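Local coordinates for type 3 secretion system translocon protein SctE (Shigella flexneri, PDB 5WKQ) that inserts with a partner translocator into the host membrane, forming a pore through which the type III secretion system passes effectors into target cells, at residues N88-I93 against I115-K120; S81-L86 against A123-R128; D53-L58 against M147-E152; N74-A79 against L130-T135. One frame throughout, in Å; residues are numbered along the deposited sequence.

Interaction 1: N88-I93 against I115-K120; sequences NKINQI and IQLTIK
Ile-90 meets Leu-117 and Thr-118 through aliphatic carbons and a hydroxyl; no ring, amide or guanidinium group lies between the segments, so there are no faces or edges to cover. The Ile-90 and Leu-117 side chains lie alongside one another, running opposite ways. Ile-90 CG1 rests on Leu-117 CB at 3.6 Å. The branch carrying this contact, CG1, is anti to the carbonyl carbon (chi1 -74°). From there the chain runs on extended, and the terminal methyl CD1 reaches Thr-118 OG1 at 3.5 Å. Here Ile-90 and Thr-118 cross at about a right angle. This is a methyl beside an oxygen, not a polar bond. The Thr-118 hydroxyl is already hydrogen-bonded to the carbonyl of Glu-114, one turn back on its own helix.

Leu-117 CD1 reaches further across. It touches Ile-90 CG1 at 3.9 Å and Lys-89 CB at 4.1 Å. Ile-93 CG1 comes to the same methyl at 4.3 Å. Lys-89 gives this contact its CB, while its amine turns out of the contact to a salt bridge with Asp-85 on the same helix. Beyond the two segments, Ile-93 also packs on Leu-110, and Leu-117 packs on Leu-86.

The two helix segments run antiparallel at 154°, with axes 9.8 Å apart. They lie toward the turn that joins helix 28-99 to helix 106-162. Apolar packing between two long antiparallel helices is consistent with the coiled coil inferred for this region, an N-terminal part of the protein.

Interaction 2: S81-L86 against A123-R128; sequences SKIKDL and AAVKDR
The carbonyl oxygen of Ala-124 takes the backbone N-H of Arg-128 at 2.8 Å, and the CD1 methyl of Ile-83 lies against the same atom from the other helix. Ile-83 CD1 stands 3.5 Å from Ala-124 O. That approach is packing; the polar need of the oxygen is met within its helix.

Ile-83 is the main apolar group from segment 81-86. Its CG1 sits on Ala-124 CB at 3.5 Å, where the small alanine side chain lets the backbones come close: the CA atoms of the two residues are 6.3 Å apart. With CG1 anti to the carbonyl carbon (chi1 -74°), the chain is carried over Ala-124, and CD1 ends against both Val-125 and Arg-128. Val-125 CG2 is 4.0 Å from this methyl.

Arg-128 runs across Ile-83, nearly perpendicular to it. Its chain leaves the backbone extended and bends at chi3 (75°), which brings the guanidinium back alongside the isoleucine, meeting CD1 obliquely. CB and CD both touch Ile-83 CD1, and NH1 stands 3.8 Å from it. Val-125 CG2 lies over one face of the guanidinium, toward the rim. Arg-128 also packs on Leu-76 and Asp-80 of helix 28-99. Lys-82 adds a looser touch, CD to Ala-124 CB at 4.2 Å.

No hydrogen bond joins the two segments. The pairing therefore rests on apolar packing centred on the buried Ile-83, with the arginine's aliphatic carbons adding to the apolar surface of the antiparallel helix pair.

Interaction 3: D53-L58 against M147-E152; sequences DKINTL and MQLEKE
Leu-58 lies opposite Leu-149, and Lys-54 opposite Glu-152, on two helix segments that run almost exactly antiparallel at 173°. Their axes are 11.0 Å apart, further than in the other three contacts. The CA atoms of Leu-58 and Leu-149 are separated by 7.3 Å.

On one flank, Glu-152 comes in nearly perpendicular to the chain of Lys-54. The lysine chain is extended. The glutamate bends at chi2 (-65°), which swings its carboxylate against the middle of the lysine chain. Glu-152 OE1 is nearest to Lys-54 CD, at 3.3 Å. The charged ends lie further apart: Lys-54 NZ to Glu-152 OE1 is 3.9 Å, a long salt bridge.

On the other flank, two terminal methyls meet. Ile-55 CD1 touches Leu-149 CD1 at 3.6 Å, and the two side chains cross obliquely. Leu-149 has CG anti to the backbone N (chi1 172°), which puts this methyl beside the isoleucine. Between the flanks, Leu-58 CD1 lands on the backbone of Leu-149, with its CA at 3.9 Å. Leu-58 CD2 comes loosely to Gln-148 OE1, whose hydrogen-bond partner is Lys-145 on its own helix.

None of the touching residues is fully buried. The contact is a thin apolar strip with a charged pair along one border. Its stability probably rests on the leucines and the isoleucine, while the opposite charges would probably add a modest attraction at the border.

Interaction 4: N74-A79 against L130-T135; sequences NKLKNA and LIEQKT
Ile-131 divides its two branches between Leu-76 and the pair Lys-75 and Ala-79. Its CG2 methyl presses on Leu-76 CB at 3.6 Å. The other branch ends in CD1, which reaches Ala-79 CB at 4.1 Å. The same methyl lies against Lys-75, with CD1 to the carbonyl oxygen O of that residue at 3.9 Å. The CA atoms of Leu-76 and Ile-131 are 6.1 Å apart, so the backbones come close here.

Leu-76 returns the contact. Its CG is anti to the backbone N (chi1 -169°), which points CD1 toward Glu-132. Leu-76 CD1 touches Glu-132 CG at 3.7 Å. The glutamate thus offers its aliphatic stem here. Lys-75 gives its CB, and the rest of its chain bends off to the outside of the contact.

One step out, Thr-135 stands a turn along from Ile-131 and is bonded to it. Its OG1 donates to Ile-131 O at 3.0 Å from above the carbonyl plane, 45° out of it. The backbone N of Thr-135 donates to the same oxygen, so two bonds grip it. Thr-135 also packs on Tyr-69 and Gln-72 of the facing helix, and Ile-131 itself touches Gln-72.

The contact joins helix 28-99 to helix 106-162, whose segments here run antiparallel at 157°. Its centre is hydrocarbon, with the stems of Lys-75 and Glu-132 along its margins. The threonine hydroxyl spends its hydrogen on Ile-131 O, so the hydroxyl of the buried Thr-135 is satisfied within its own helix.

From the N terminus, the chain passes helix 7-22 and enters the long helix 28-99. This helix supplies, in order, 53-58 of interaction 3, 74-79 of interaction 4, 81-86 of interaction 2 and 88-93 of interaction 1. The chain then turns back into helix 106-162, which meets them in reverse order. Interaction 1 closes the shortest loop. It nests inside interaction 2, then interaction 4, then interaction 3; none cross. Interactions 1 and 2 touch through Leu-86, and interactions 2 and 4 through Arg-128. Interaction 3 stands apart, its centre about 28 Å from that of interaction 4. Together they zip the two helices into one long hairpin.

Interaction 1: N88-I93 against I115-K120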
loop_
_atom_site.group_PDB
_atom_site.type_symbol
_atom_site.label_atom_id
_atom_site.label_comp_id
_atom_site.label_asym_id
_atom_site.label_seq_id
_atom_site.Cartn_x
_atom_site.Cartn_y
_atom_site.Cartn_z
ATOM N N ASN A 88 -5.513 -16.984 -32.482
ATOM C CA ASN A 88 -4.931 -18.191 -33.045
ATOM C C ASN A 88 -5.939 -18.911 -33.935
ATOM O O ASN A 88 -5.579 -19.353 -35.023
ATOM C CB ASN A 88 -4.427 -19.143 -31.950
ATOM C CG ASN A 88 -3.753 -20.407 -32.528
ATOM O OD1 ASN A 88 -2.929 -20.322 -33.449
ATOM N ND2 ASN A 88 -4.121 -21.573 -32.006
ATOM N N LYS A 89 -7.203 -19.031 -33.498
ATOM C CA LYS A 89 -8.184 -19.745 -34.319
ATOM C C LYS A 89 -8.522 -18.950 -35.572
ATOM O O LYS A 89 -8.770 -19.537 -36.639
ATOM C CB LYS A 89 -9.459 -20.039 -33.520
ATOM C CG LYS A 89 -9.271 -21.102 -32.456
ATOM C CD LYS A 89 -10.409 -21.031 -31.420
ATOM C CE LYS A 89 -10.234 -22.019 -30.260
ATOM N NZ LYS A 89 -11.215 -21.785 -29.144
ATOM N N ILE A 90 -8.534 -17.621 -35.457
ATOM C CA ILE A 90 -8.837 -16.760 -36.597
ATOM C C ILE A 90 -7.721 -16.839 -37.641
ATOM O O ILE A 90 -7.992 -16.913 -38.845
ATOM C CB ILE A 90 -9.077 -15.319 -36.108
ATOM C CG1 ILE A 90 -10.442 -15.208 -35.425
ATOM C CG2 ILE A 90 -8.993 -14.309 -37.244
ATOM C CD1 ILE A 90 -10.647 -13.898 -34.695
ATOM N N ASN A 91 -6.457 -16.829 -37.200
ATOM C CA ASN A 91 -5.354 -16.974 -38.144
ATOM C C ASN A 91 -5.445 -18.304 -38.879
ATOM O O ASN A 91 -5.080 -18.403 -40.056
ATOM C CB ASN A 91 -3.996 -16.910 -37.434
ATOM C CG ASN A 91 -3.595 -15.495 -36.967
ATOM O OD1 ASN A 91 -4.025 -14.463 -37.503
ATOM N ND2 ASN A 91 -2.722 -15.463 -35.964
ATOM N N GLN A 92 -5.875 -19.355 -38.180
ATOM C CA GLN A 92 -5.953 -20.658 -38.819
ATOM C C GLN A 92 -7.097 -20.715 -39.836
ATOM O O GLN A 92 -6.925 -21.242 -40.936
ATOM C CB GLN A 92 -6.082 -21.727 -37.747
ATOM C CG GLN A 92 -4.738 -22.038 -37.095
ATOM C CD GLN A 92 -4.863 -22.847 -35.805
ATOM O OE1 GLN A 92 -5.481 -22.405 -34.841
ATOM N NE2 GLN A 92 -4.263 -24.025 -35.787
ATOM N N ILE A 93 -8.260 -20.163 -39.492
ATOM C CA ILE A 93 -9.366 -20.096 -40.437
ATOM C C ILE A 93 -8.952 -19.310 -41.673
ATOM O O ILE A 93 -9.379 -19.621 -42.792
ATOM C CB ILE A 93 -10.602 -19.457 -39.765
ATOM C CG1 ILE A 93 -11.138 -20.320 -38.604
ATOM C CG2 ILE A 93 -11.701 -19.137 -40.827
ATOM C CD1 ILE A 93 -11.921 -21.533 -38.989
ATOM N N ILE A 115 -16.282 -14.737 -38.745
ATOM C CA ILE A 115 -17.066 -13.591 -38.283
ATOM C C ILE A 115 -17.380 -13.728 -36.801
ATOM O O ILE A 115 -17.253 -12.774 -36.023
ATOM C CB ILE A 115 -18.383 -13.458 -39.073
ATOM C CG1 ILE A 115 -18.188 -13.137 -40.546
ATOM C CG2 ILE A 115 -19.255 -12.371 -38.441
ATOM C CD1 ILE A 115 -19.458 -13.445 -41.372
ATOM N N GLN A 116 -17.846 -14.907 -36.393
ATOM C CA GLN A 116 -18.299 -15.073 -35.010
ATOM C C GLN A 116 -17.139 -15.009 -34.025
ATOM O O GLN A 116 -17.295 -14.504 -32.901
ATOM C CB GLN A 116 -19.066 -16.388 -34.879
ATOM C CG GLN A 116 -20.466 -16.318 -35.485
ATOM C CD GLN A 116 -20.993 -17.679 -35.875
ATOM O OE1 GLN A 116 -20.265 -18.676 -35.837
ATOM N NE2 GLN A 116 -22.265 -17.729 -36.268
ATOM N N LEU A 117 -15.972 -15.529 -34.418
ATOM C CA LEU A 117 -14.771 -15.409 -33.596
ATOM C C LEU A 117 -14.334 -13.957 -33.466
ATOM O O LEU A 117 -13.930 -13.517 -32.384
ATOM C CB LEU A 117 -13.640 -16.233 -34.209
ATOM C CG LEU A 117 -13.858 -17.736 -34.344
ATOM C CD1 LEU A 117 -12.774 -18.320 -35.223
ATOM C CD2 LEU A 117 -13.850 -18.370 -32.957
ATOM N N THR A 118 -14.397 -13.194 -34.559
ATOM C CA THR A 118 -13.912 -11.818 -34.509
ATOM C C THR A 118 -14.799 -10.961 -33.610
ATOM O O THR A 118 -14.304 -10.131 -32.844
ATOM C CB THR A 118 -13.815 -11.269 -35.927
ATOM O OG1 THR A 118 -12.865 -12.061 -36.652
ATOM C CG2 THR A 118 -13.379 -9.831 -35.939
ATOM N N ILE A 119 -16.105 -11.208 -33.618
ATOM C CA ILE A 119 -16.999 -10.525 -32.686
ATOM C C ILE A 119 -16.599 -10.824 -31.237
ATOM O O ILE A 119 -16.542 -9.923 -30.392
ATOM C CB ILE A 119 -18.460 -10.924 -32.985
ATOM C CG1 ILE A 119 -18.918 -10.290 -34.311
ATOM C CG2 ILE A 119 -19.365 -10.528 -31.830
ATOM C CD1 ILE A 119 -20.249 -10.857 -34.845
ATOM N N LYS A 120 -16.277 -12.087 -30.936
ATOM C CA LYS A 120 -15.854 -12.442 -29.585
ATOM C C LYS A 120 -14.513 -11.806 -29.244
ATOM O O LYS A 120 -14.295 -11.352 -28.117
ATOM C CB LYS A 120 -15.740 -13.961 -29.431
ATOM C CG LYS A 120 -17.053 -14.742 -29.467
ATOM C CD LYS A 120 -16.780 -16.253 -29.490
ATOM C CE LYS A 120 -18.040 -17.068 -29.721
ATOM N NZ LYS A 120 -18.913 -17.085 -28.523
#

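Interaction 2: S81-L86 against A123-R128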
loop_
_atom_site.group_PDB
_atom_site.type_symbol
_atom_site.label_atom_id
_atom_site.label_comp_id
_atom_site.label_asym_id
_atom_site.label_seq_id
_atom_site.Cartn_x
_atom_site.Cartn_y
_atom_site.Cartn_z
ATOM N N SER A 81 -5.194 -14.764 -22.273
ATOM C CA SER A 81 -5.286 -16.123 -22.780
ATOM C C SER A 81 -6.423 -16.279 -23.786
ATOM O O SER A 81 -6.244 -16.889 -24.838
ATOM C CB SER A 81 -5.488 -17.083 -21.600
ATOM O OG SER A 81 -4.259 -17.612 -21.175
ATOM N N LYS A 82 -7.616 -15.772 -23.442
ATOM C CA LYS A 82 -8.780 -15.865 -24.323
ATOM C C LYS A 82 -8.485 -15.211 -25.656
ATOM O O LYS A 82 -8.814 -15.750 -26.714
ATOM C CB LYS A 82 -9.968 -15.167 -23.662
ATOM C CG LYS A 82 -11.387 -15.323 -24.292
ATOM C CD LYS A 82 -12.403 -14.488 -23.415
ATOM C CE LYS A 82 -13.595 -15.263 -22.886
ATOM N NZ LYS A 82 -14.696 -15.189 -23.878
ATOM N N ILE A 83 -7.851 -14.042 -25.605
ATOM C CA ILE A 83 -7.555 -13.270 -26.799
ATOM C C ILE A 83 -6.530 -13.995 -27.665
ATOM O O ILE A 83 -6.689 -14.084 -28.888
ATOM C CB ILE A 83 -7.073 -11.862 -26.396
ATOM C CG1 ILE A 83 -8.254 -11.026 -25.905
ATOM C CG2 ILE A 83 -6.341 -11.180 -27.542
ATOM C CD1 ILE A 83 -7.837 -9.676 -25.254
ATOM N N LYS A 84 -5.461 -14.513 -27.050
ATOM C CA LYS A 84 -4.473 -15.276 -27.797
ATOM C C LYS A 84 -5.110 -16.477 -28.484
ATOM O O LYS A 84 -4.800 -16.779 -29.637
ATOM C CB LYS A 84 -3.350 -15.739 -26.873
ATOM C CG LYS A 84 -2.171 -16.336 -27.611
ATOM C CD LYS A 84 -1.065 -16.789 -26.656
ATOM C CE LYS A 84 0.282 -16.827 -27.400
ATOM N NZ LYS A 84 1.406 -17.402 -26.595
ATOM N N ASP A 85 -5.986 -17.186 -27.781
ATOM C CA ASP A 85 -6.643 -18.342 -28.378
ATOM C C ASP A 85 -7.496 -17.927 -29.583
ATOM O O ASP A 85 -7.442 -18.567 -30.630
ATOM C CB ASP A 85 -7.489 -19.043 -27.316
ATOM C CG ASP A 85 -8.292 -20.214 -27.874
ATOM O OD1 ASP A 85 -7.706 -21.285 -28.139
ATOM O OD2 ASP A 85 -9.522 -20.065 -28.029
ATOM N N LEU A 86 -8.265 -16.842 -29.455
ATOM C CA LEU A 86 -9.151 -16.413 -30.527
ATOM C C LEU A 86 -8.354 -15.953 -31.745
ATOM O O LEU A 86 -8.665 -16.335 -32.879
ATOM C CB LEU A 86 -10.087 -15.300 -30.033
ATOM C CG LEU A 86 -11.157 -15.732 -28.999
ATOM C CD1 LEU A 86 -11.897 -14.538 -28.329
ATOM C CD2 LEU A 86 -12.160 -16.693 -29.652
ATOM N N ALA A 123 -14.840 -8.127 -28.450
ATOM C CA ALA A 123 -15.363 -7.928 -27.103
ATOM C C ALA A 123 -14.294 -8.215 -26.057
ATOM O O ALA A 123 -14.207 -7.497 -25.051
ATOM C CB ALA A 123 -16.600 -8.801 -26.869
ATOM N N ALA A 124 -13.459 -9.243 -26.274
ATOM C CA ALA A 124 -12.425 -9.551 -25.276
ATOM C C ALA A 124 -11.363 -8.468 -25.239
ATOM O O ALA A 124 -10.831 -8.153 -24.176
ATOM C CB ALA A 124 -11.776 -10.900 -25.540
ATOM N N VAL A 125 -11.077 -7.845 -26.379
ATOM C CA VAL A 125 -10.087 -6.784 -26.378
ATOM C C VAL A 125 -10.579 -5.578 -25.590
ATOM O O VAL A 125 -9.800 -4.935 -24.867
ATOM C CB VAL A 125 -9.725 -6.406 -27.817
ATOM C CG1 VAL A 125 -9.035 -5.058 -27.833
ATOM C CG2 VAL A 125 -8.834 -7.486 -28.394
ATOM N N LYS A 126 -11.854 -5.219 -25.749
ATOM C CA LYS A 126 -12.409 -4.117 -24.971
ATOM C C LYS A 126 -12.387 -4.439 -23.482
ATOM O O LYS A 126 -12.101 -3.564 -22.659
ATOM C CB LYS A 126 -13.825 -3.793 -25.452
ATOM C CG LYS A 126 -13.826 -3.041 -26.808
ATOM C CD LYS A 126 -15.227 -2.638 -27.285
ATOM N N ASP A 127 -12.649 -5.695 -23.117
ATOM C CA ASP A 127 -12.541 -6.089 -21.716
ATOM C C ASP A 127 -11.101 -5.959 -21.219
ATOM O O ASP A 127 -10.850 -5.378 -20.158
ATOM C CB ASP A 127 -13.059 -7.517 -21.526
ATOM C CG ASP A 127 -13.310 -7.862 -20.053
ATOM O OD1 ASP A 127 -13.794 -6.982 -19.299
ATOM O OD2 ASP A 127 -13.029 -9.011 -19.652
ATOM N N ARG A 128 -10.137 -6.502 -21.963
ATOM C CA ARG A 128 -8.740 -6.376 -21.547
ATOM C C ARG A 128 -8.417 -4.926 -21.262
ATOM O O ARG A 128 -7.784 -4.588 -20.255
ATOM C CB ARG A 128 -7.801 -6.922 -22.633
ATOM C CG ARG A 128 -6.296 -6.666 -22.399
ATOM C CD ARG A 128 -5.440 -7.163 -23.610
ATOM N NE ARG A 128 -5.538 -6.281 -24.779
ATOM C CZ ARG A 128 -5.182 -6.633 -26.023
ATOM N NH1 ARG A 128 -4.716 -7.861 -26.271
ATOM N NH2 ARG A 128 -5.294 -5.767 -27.037
#

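Interaction 3: D53-L58 against M147-E152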
loop_
_atom_site.group_PDB
_atom_site.type_symbol
_atom_site.label_atom_id
_atom_site.label_comp_id
_atom_site.label_asym_id
_atom_site.label_seq_id
_atom_site.Cartn_x
_atom_site.Cartn_y
_atom_site.Cartn_z
ATOM N N ASP A 53 -0.947 2.926 15.744
ATOM C CA ASP A 53 -2.298 2.763 15.203
ATOM C C ASP A 53 -2.389 3.230 13.740
ATOM O O ASP A 53 -3.056 2.581 12.921
ATOM C CB ASP A 53 -3.317 3.501 16.078
ATOM C CG ASP A 53 -4.717 3.395 15.539
ATOM O OD1 ASP A 53 -5.303 2.290 15.655
ATOM O OD2 ASP A 53 -5.204 4.397 14.969
ATOM N N LYS A 54 -1.744 4.344 13.390
ATOM C CA LYS A 54 -1.790 4.829 12.010
ATOM C C LYS A 54 -1.159 3.845 11.039
ATOM O O LYS A 54 -1.640 3.677 9.908
ATOM C CB LYS A 54 -1.090 6.170 11.903
ATOM C CG LYS A 54 -1.946 7.282 12.400
ATOM C CD LYS A 54 -1.173 8.594 12.449
ATOM C CE LYS A 54 -2.087 9.754 12.923
ATOM N NZ LYS A 54 -1.274 10.977 13.263
ATOM N N ILE A 55 -0.056 3.228 11.453
ATOM C CA ILE A 55 0.582 2.191 10.660
ATOM C C ILE A 55 -0.338 0.979 10.511
ATOM O O ILE A 55 -0.411 0.372 9.439
ATOM C CB ILE A 55 1.909 1.780 11.317
ATOM C CG1 ILE A 55 2.971 2.896 11.232
ATOM C CG2 ILE A 55 2.472 0.478 10.704
ATOM C CD1 ILE A 55 3.044 3.612 9.933
ATOM N N ASN A 56 -0.975 0.558 11.608
ATOM C CA ASN A 56 -1.883 -0.586 11.533
ATOM C C ASN A 56 -2.957 -0.324 10.493
ATOM O O ASN A 56 -3.240 -1.184 9.655
ATOM C CB ASN A 56 -2.519 -0.879 12.901
ATOM C CG ASN A 56 -1.561 -1.583 13.877
ATOM O OD1 ASN A 56 -0.508 -2.105 13.478
ATOM N ND2 ASN A 56 -1.924 -1.592 15.153
ATOM N N THR A 57 -3.526 0.883 10.488
ATOM C CA THR A 57 -4.541 1.183 9.490
ATOM C C THR A 57 -3.951 1.196 8.078
ATOM O O THR A 57 -4.581 0.706 7.135
ATOM C CB THR A 57 -5.238 2.499 9.849
ATOM O OG1 THR A 57 -6.178 2.263 10.918
ATOM C CG2 THR A 57 -6.028 3.034 8.680
ATOM N N LEU A 58 -2.730 1.721 7.898
ATOM C CA LEU A 58 -2.151 1.727 6.556
ATOM C C LEU A 58 -1.899 0.308 6.062
ATOM O O LEU A 58 -2.122 -0.013 4.882
ATOM C CB LEU A 58 -0.862 2.554 6.539
ATOM C CG LEU A 58 -1.044 4.083 6.490
ATOM C CD1 LEU A 58 0.283 4.769 6.726
ATOM C CD2 LEU A 58 -1.572 4.535 5.136
ATOM N N MET A 147 3.103 6.934 -0.214
ATOM C CA MET A 147 3.472 8.309 0.067
ATOM C C MET A 147 2.833 8.817 1.342
ATOM O O MET A 147 3.434 9.637 2.034
ATOM C CB MET A 147 3.115 9.212 -1.102
ATOM C CG MET A 147 4.287 9.291 -2.102
ATOM S SD MET A 147 4.039 10.514 -3.379
ATOM C CE MET A 147 2.326 10.188 -3.804
ATOM N N GLN A 148 1.633 8.341 1.684
ATOM C CA GLN A 148 1.080 8.637 3.008
ATOM C C GLN A 148 1.930 8.009 4.108
ATOM O O GLN A 148 2.113 8.601 5.174
ATOM C CB GLN A 148 -0.383 8.163 3.082
ATOM C CG GLN A 148 -1.326 9.018 2.200
ATOM C CD GLN A 148 -2.552 8.268 1.687
ATOM O OE1 GLN A 148 -3.067 7.356 2.353
ATOM N NE2 GLN A 148 -3.030 8.649 0.486
ATOM N N LEU A 149 2.455 6.805 3.877
ATOM C CA LEU A 149 3.361 6.208 4.850
ATOM C C LEU A 149 4.601 7.072 5.014
ATOM O O LEU A 149 5.047 7.340 6.143
ATOM C CB LEU A 149 3.735 4.789 4.419
ATOM C CG LEU A 149 4.838 4.089 5.230
ATOM C CD1 LEU A 149 4.509 3.960 6.705
ATOM C CD2 LEU A 149 5.135 2.697 4.627
ATOM N N GLU A 150 5.143 7.571 3.901
ATOM C CA GLU A 150 6.309 8.441 3.989
ATOM C C GLU A 150 6.010 9.701 4.795
ATOM O O GLU A 150 6.847 10.132 5.590
ATOM C CB GLU A 150 6.815 8.812 2.586
ATOM C CG GLU A 150 8.118 9.628 2.594
ATOM C CD GLU A 150 8.710 9.810 1.168
ATOM O OE1 GLU A 150 7.950 9.878 0.175
ATOM O OE2 GLU A 150 9.945 9.875 1.057
ATOM N N LYS A 151 4.840 10.324 4.581
ATOM C CA LYS A 151 4.461 11.500 5.369
ATOM C C LYS A 151 4.388 11.169 6.850
ATOM O O LYS A 151 4.785 11.984 7.693
ATOM C CB LYS A 151 3.111 12.072 4.915
ATOM N N GLU A 152 3.893 9.976 7.204
ATOM C CA GLU A 152 3.802 9.656 8.635
ATOM C C GLU A 152 5.181 9.456 9.242
ATOM O O GLU A 152 5.403 9.801 10.406
ATOM C CB GLU A 152 2.931 8.423 8.883
ATOM C CG GLU A 152 1.440 8.681 8.674
ATOM C CD GLU A 152 0.900 9.661 9.692
ATOM O OE1 GLU A 152 1.448 9.688 10.804
ATOM O OE2 GLU A 152 -0.052 10.405 9.370
#

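Interaction 4: N74-A79 against L130-T135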
loop_
_atom_site.group_PDB
_atom_site.type_symbol
_atom_site.label_atom_id
_atom_site.label_comp_id
_atom_site.label_asym_id
_atom_site.label_seq_id
_atom_site.Cartn_x
_atom_site.Cartn_y
_atom_site.Cartn_z
ATOM N N ASN A 74 -5.583 -11.386 -12.082
ATOM C CA ASN A 74 -6.036 -12.702 -12.520
ATOM C C ASN A 74 -7.071 -12.577 -13.645
ATOM O O ASN A 74 -7.069 -13.377 -14.589
ATOM C CB ASN A 74 -6.593 -13.486 -11.335
ATOM C CG ASN A 74 -7.220 -14.813 -11.751
ATOM O OD1 ASN A 74 -6.525 -15.809 -11.942
ATOM N ND2 ASN A 74 -8.542 -14.829 -11.878
ATOM N N LYS A 75 -7.944 -11.561 -13.573
ATOM C CA LYS A 75 -8.832 -11.248 -14.688
ATOM C C LYS A 75 -8.033 -10.943 -15.958
ATOM O O LYS A 75 -8.403 -11.387 -17.057
ATOM C CB LYS A 75 -9.749 -10.075 -14.314
ATOM C CG LYS A 75 -10.945 -10.456 -13.408
ATOM C CD LYS A 75 -11.700 -9.238 -12.841
ATOM C CE LYS A 75 -12.712 -8.640 -13.817
ATOM N NZ LYS A 75 -14.120 -8.767 -13.329
ATOM N N LEU A 76 -6.937 -10.195 -15.829
ATOM C CA LEU A 76 -6.133 -9.836 -16.980
ATOM C C LEU A 76 -5.457 -11.060 -17.580
ATOM O O LEU A 76 -5.329 -11.162 -18.807
ATOM C CB LEU A 76 -5.101 -8.778 -16.590
ATOM C CG LEU A 76 -4.348 -8.119 -17.749
ATOM C CD1 LEU A 76 -5.278 -7.320 -18.667
ATOM C CD2 LEU A 76 -3.265 -7.219 -17.210
ATOM N N LYS A 77 -5.028 -12.002 -16.738
ATOM C CA LYS A 77 -4.420 -13.218 -17.263
ATOM C C LYS A 77 -5.415 -14.002 -18.104
ATOM O O LYS A 77 -5.051 -14.581 -19.136
ATOM C CB LYS A 77 -3.894 -14.098 -16.125
ATOM N N ASN A 78 -6.672 -14.064 -17.662
ATOM C CA ASN A 78 -7.666 -14.847 -18.387
ATOM C C ASN A 78 -8.093 -14.143 -19.666
ATOM O O ASN A 78 -8.361 -14.809 -20.671
ATOM C CB ASN A 78 -8.873 -15.131 -17.495
ATOM C CG ASN A 78 -8.525 -16.013 -16.308
ATOM O OD1 ASN A 78 -7.534 -16.744 -16.328
ATOM N ND2 ASN A 78 -9.344 -15.943 -15.260
ATOM N N ALA A 79 -8.121 -12.809 -19.656
ATOM C CA ALA A 79 -8.412 -12.051 -20.866
ATOM C C ALA A 79 -7.301 -12.228 -21.892
ATOM O O ALA A 79 -7.584 -12.444 -23.082
ATOM C CB ALA A 79 -8.615 -10.568 -20.534
ATOM N N LEU A 130 -10.367 -2.511 -20.293
ATOM C CA LEU A 130 -10.956 -2.092 -19.020
ATOM C C LEU A 130 -10.130 -2.582 -17.837
ATOM O O LEU A 130 -9.915 -1.846 -16.869
ATOM C CB LEU A 130 -12.384 -2.622 -18.858
ATOM C CG LEU A 130 -13.530 -2.164 -19.748
ATOM C CD1 LEU A 130 -14.856 -2.706 -19.187
ATOM C CD2 LEU A 130 -13.533 -0.653 -19.860
ATOM N N ILE A 131 -9.736 -3.862 -17.865
ATOM C CA ILE A 131 -8.985 -4.452 -16.758
ATOM C C ILE A 131 -7.653 -3.755 -16.602
ATOM O O ILE A 131 -7.221 -3.423 -15.482
ATOM C CB ILE A 131 -8.806 -5.961 -17.002
ATOM C CG1 ILE A 131 -10.178 -6.640 -17.049
ATOM C CG2 ILE A 131 -7.904 -6.559 -15.954
ATOM C CD1 ILE A 131 -10.174 -7.994 -17.775
ATOM N N GLU A 132 -6.976 -3.507 -17.722
ATOM C CA GLU A 132 -5.749 -2.732 -17.674
ATOM C C GLU A 132 -5.996 -1.381 -17.011
ATOM O O GLU A 132 -5.165 -0.898 -16.226
ATOM C CB GLU A 132 -5.179 -2.564 -19.088
ATOM C CG GLU A 132 -4.602 -3.837 -19.685
ATOM C CD GLU A 132 -3.828 -3.626 -21.010
ATOM O OE1 GLU A 132 -3.715 -2.487 -21.523
ATOM O OE2 GLU A 132 -3.308 -4.630 -21.528
ATOM N N GLN A 133 -7.145 -0.766 -17.282
ATOM C CA GLN A 133 -7.427 0.529 -16.670
ATOM C C GLN A 133 -7.643 0.395 -15.162
ATOM O O GLN A 133 -7.133 1.211 -14.389
ATOM C CB GLN A 133 -8.639 1.174 -17.348
ATOM C CG GLN A 133 -8.406 1.542 -18.823
ATOM C CD GLN A 133 -7.283 2.557 -19.024
ATOM O OE1 GLN A 133 -7.536 3.745 -19.234
ATOM N NE2 GLN A 133 -6.037 2.089 -18.978
ATOM N N LYS A 134 -8.408 -0.611 -14.727
ATOM C CA LYS A 134 -8.664 -0.761 -13.303
ATOM C C LYS A 134 -7.371 -1.108 -12.577
ATOM O O LYS A 134 -7.109 -0.589 -11.488
ATOM C CB LYS A 134 -9.735 -1.827 -13.052
ATOM C CG LYS A 134 -10.255 -1.858 -11.618
ATOM N N THR A 135 -6.541 -1.954 -13.195
ATOM C CA THR A 135 -5.289 -2.391 -12.584
ATOM C C THR A 135 -4.355 -1.211 -12.345
ATOM O O THR A 135 -3.631 -1.161 -11.339
ATOM C CB THR A 135 -4.601 -3.429 -13.486
ATOM O OG1 THR A 135 -5.354 -4.653 -13.525
ATOM C CG2 THR A 135 -3.210 -3.715 -13.013
#